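Local atomic coordinates of beta-phenylalanine aminotransferase (Variovorax paradoxus, PDB entry 4AO9), a protein that probably transfers the amino group of beta-phenylalanine to a keto acid acceptor, using pyridoxal-5'-phosphate as cofactor. Residues Glu95-Val100 / Arg418-Leu423. Residues are numbered along the deposited sequence; the frame is centred on the assembly and turned at random.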
ATOM      1  N   GLU A  95     -14.737   6.740   6.991  1.00 10.19           N
ATOM      2  CA  GLU A  95     -13.382   6.416   6.542  1.00 10.37           C
ATOM      3  C   GLU A  95     -12.997   7.155   5.261  1.00 10.36           C
ATOM      4  O   GLU A  95     -12.384   6.593   4.354  1.00 10.06           O
ATOM      5  CB  GLU A  95     -13.200   4.898   6.438  1.00 10.48           C
ATOM      6  CG  GLU A  95     -11.739   4.435   6.565  1.00 10.58           C
ATOM      7  CD  GLU A  95     -11.135   4.765   7.912  1.00  9.97           C
ATOM      8  OE1 GLU A  95     -10.607   5.878   8.082  1.00 12.24           O
ATOM      9  OE2 GLU A  95     -11.172   3.903   8.806  1.00 12.51           O
ATOM     10  N   TYR A  96     -13.371   8.430   5.205  1.00 10.06           N
ATOM     11  CA  TYR A  96     -12.973   9.304   4.103  1.00 10.34           C
ATOM     12  C   TYR A  96     -13.380   8.703   2.758  1.00 10.60           C
ATOM     13  O   TYR A  96     -12.629   8.751   1.790  1.00 10.97           O
ATOM     14  CB  TYR A  96     -11.462   9.653   4.189  1.00 10.47           C
ATOM     15  CG  TYR A  96     -11.216  10.678   5.282  1.00 10.49           C
ATOM     16  CD1 TYR A  96     -11.136  10.299   6.627  1.00 12.12           C
ATOM     17  CD2 TYR A  96     -11.141  12.034   4.978  1.00 11.24           C
ATOM     18  CE1 TYR A  96     -10.963  11.254   7.640  1.00 11.76           C
ATOM     19  CE2 TYR A  96     -10.957  12.984   5.976  1.00 12.06           C
ATOM     20  CZ  TYR A  96     -10.872  12.587   7.299  1.00 12.31           C
ATOM     21  OH  TYR A  96     -10.709  13.536   8.278  1.00 14.08           O
ATOM     22  N   THR A  97     -14.597   8.148   2.749  1.00 10.62           N
ATOM     23  CA  THR A  97     -15.279   7.505   1.600  1.00 11.10           C
ATOM     24  C   THR A  97     -15.037   6.004   1.448  1.00 11.07           C
ATOM     25  O   THR A  97     -15.770   5.344   0.718  1.00 12.11           O
ATOM     26  CB  THR A  97     -15.077   8.199   0.213  1.00 10.71           C
ATOM     27  OG1 THR A  97     -13.806   7.826  -0.341  1.00 11.32           O
ATOM     28  CG2 THR A  97     -15.191   9.716   0.299  1.00 11.35           C
ATOM     29  N   ALA A  98     -14.020   5.459   2.119  1.00 10.59           N
ATOM     30  CA  ALA A  98     -13.776   4.016   2.034  1.00 10.49           C
ATOM     31  C   ALA A  98     -14.886   3.208   2.711  1.00 10.97           C
ATOM     32  O   ALA A  98     -15.184   2.084   2.301  1.00 11.85           O
ATOM     33  CB  ALA A  98     -12.399   3.654   2.626  1.00 10.07           C
ATOM     34  N   GLY A  99     -15.502   3.798   3.738  1.00 10.37           N
ATOM     35  CA  GLY A  99     -16.451   3.088   4.608  1.00 10.19           C
ATOM     36  C   GLY A  99     -17.906   3.171   4.167  1.00  9.91           C
ATOM     37  O   GLY A  99     -18.808   3.307   4.989  1.00  9.87           O
ATOM     38  N   VAL A 100     -18.148   3.043   2.865  1.00  9.75           N
ATOM     39  CA  VAL A 100     -19.498   3.218   2.327  1.00  9.35           C
ATOM     40  C   VAL A 100     -20.479   2.163   2.847  1.00  9.90           C
ATOM     41  O   VAL A 100     -21.698   2.380   2.827  1.00  9.59           O
ATOM     42  CB  VAL A 100     -19.495   3.286   0.766  1.00  8.94           C
ATOM     43  CG1 VAL A 100     -19.335   1.892   0.130  1.00 10.27           C
ATOM     44  CG2 VAL A 100     -20.754   3.990   0.251  1.00  9.64           C
ATOM     45  N   ARG A 418     -11.871  18.793   8.624  1.00 11.98           N
ATOM     46  CA  ARG A 418     -11.843  19.640   7.429  1.00 11.60           C
ATOM     47  C   ARG A 418     -13.228  19.979   6.866  1.00 11.98           C
ATOM     48  O   ARG A 418     -13.312  20.717   5.896  1.00 12.85           O
ATOM     49  CB  ARG A 418     -10.908  19.070   6.343  1.00 11.69           C
ATOM     50  CG  ARG A 418     -11.430  17.872   5.559  1.00 13.64           C
ATOM     51  CD  ARG A 418     -10.298  17.239   4.730  1.00 15.34           C
ATOM     52  NE  ARG A 418     -10.811  16.272   3.758  1.00 15.58           N
ATOM     53  CZ  ARG A 418     -10.100  15.282   3.224  1.00 16.41           C
ATOM     54  NH1 ARG A 418      -8.823  15.097   3.569  1.00 16.79           N
ATOM     55  NH2 ARG A 418     -10.669  14.461   2.353  1.00 17.75           N
ATOM     56  N   GLY A 419     -14.293  19.449   7.472  1.00 11.25           N
ATOM     57  CA  GLY A 419     -15.662  19.759   7.047  1.00 11.58           C
ATOM     58  C   GLY A 419     -16.192  18.859   5.940  1.00 10.80           C
ATOM     59  O   GLY A 419     -17.244  19.126   5.368  1.00 11.39           O
ATOM     60  N   PHE A 420     -15.443  17.802   5.632  1.00 10.88           N
ATOM     61  CA  PHE A 420     -15.815  16.791   4.634  1.00 11.03           C
ATOM     62  C   PHE A 420     -16.925  15.892   5.178  1.00 11.39           C
ATOM     63  O   PHE A 420     -16.771  15.294   6.241  1.00 11.44           O
ATOM     64  CB  PHE A 420     -14.555  15.971   4.315  1.00 11.08           C
ATOM     65  CG  PHE A 420     -14.688  14.966   3.192  1.00 10.80           C
ATOM     66  CD1 PHE A 420     -15.563  15.142   2.114  1.00 10.80           C
ATOM     67  CD2 PHE A 420     -13.856  13.842   3.192  1.00 11.45           C
ATOM     68  CE1 PHE A 420     -15.608  14.188   1.066  1.00 10.71           C
ATOM     69  CE2 PHE A 420     -13.883  12.907   2.146  1.00 11.37           C
ATOM     70  CZ  PHE A 420     -14.765  13.077   1.081  1.00 11.22           C
ATOM     71  N   VAL A 421     -18.045  15.840   4.456  1.00 11.78           N
ATOM     72  CA  VAL A 421     -19.217  15.055   4.820  1.00 12.26           C
ATOM     73  C   VAL A 421     -19.393  13.935   3.809  1.00 12.08           C
ATOM     74  O   VAL A 421     -19.387  14.175   2.601  1.00 12.62           O
ATOM     75  CB  VAL A 421     -20.481  15.945   4.829  1.00 12.67           C
ATOM     76  CG1 VAL A 421     -21.756  15.112   5.007  1.00 14.39           C
ATOM     77  CG2 VAL A 421     -20.364  16.995   5.917  1.00 13.61           C
ATOM     78  N   VAL A 422     -19.542  12.710   4.311  1.00 11.57           N
ATOM     79  CA  VAL A 422     -19.549  11.522   3.460  1.00 11.59           C
ATOM     80  C   VAL A 422     -20.726  10.647   3.859  1.00 11.20           C
ATOM     81  O   VAL A 422     -20.785  10.185   5.000  1.00 12.16           O
ATOM     82  CB  VAL A 422     -18.239  10.700   3.657  1.00 10.97           C
ATOM     83  CG1 VAL A 422     -18.254   9.402   2.848  1.00 12.41           C
ATOM     84  CG2 VAL A 422     -16.998  11.528   3.306  1.00 12.96           C
ATOM     85  N   LEU A 423     -21.651  10.414   2.934  1.00 12.00           N
ATOM     86  CA  LEU A 423     -22.757   9.501   3.209  1.00 12.40           C
ATOM     87  C   LEU A 423     -22.308   8.055   3.048  1.00 11.84           C
ATOM     88  O   LEU A 423     -21.459   7.731   2.201  1.00 12.20           O
ATOM     89  CB  LEU A 423     -23.961   9.802   2.303  1.00 13.81           C
ATOM     90  CG  LEU A 423     -24.984  10.857   2.755  1.00 17.93           C
ATOM     91  CD1 LEU A 423     -24.450  11.968   3.692  1.00 19.07           C
ATOM     92  CD2 LEU A 423     -25.738  11.423   1.575  1.00 18.44           C
TER
HETATM   93  O   HOH W   1     -10.218  16.395   8.115  1.00 13.47           O
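The guanidinium of R418 turns one face to the edge of the Y96 ring, where CE2 of Y96 lies over its centre at 3.7 Å from R418 CZ. The two planes stand 73° apart, so this is an edge-on approach and not a flat stack. At the far end of the ring a water bridges Y96 OH, 2.9 Å away, to the backbone N of R418, tying the phenol to the start of the segment. A serine in place of R418 would probably leave the CD2–CE2 edge of Y96 without the guanidinium face it meets, opening a gap beside the ring. F420, its CG anti to the backbone N (chi1 -174°), turns its own ring edge to Y96: Y96 CD2 lies in the plane of the F420 ring, 3.7 Å from F420 CD2, while F420 CZ touches T97 CG2 at 3.5 Å. Here a class-III aminotransferase shows an edge strand, 420-422, of a small antiparallel sheet packing on the loop between strand 88-91 and helix 106-117, with T97 also touching K287 of the cofactor pocket. V422 then fills in beneath, CG1 against T97 CA at 3.7 Å and CG2 both near T97 CG2 and over the face of F420. The T97 hydroxyl turns back to Y96 O, OG1 to O 2.6 Å, in the carbonyl plane on a lone pair, and with CG2 anti to the carbonyl carbon the methyl meets both F420 and V422. L423 adds its carbonyl O, loosely met by V100 CG2, and R266 binds both this oxygen and T97 O.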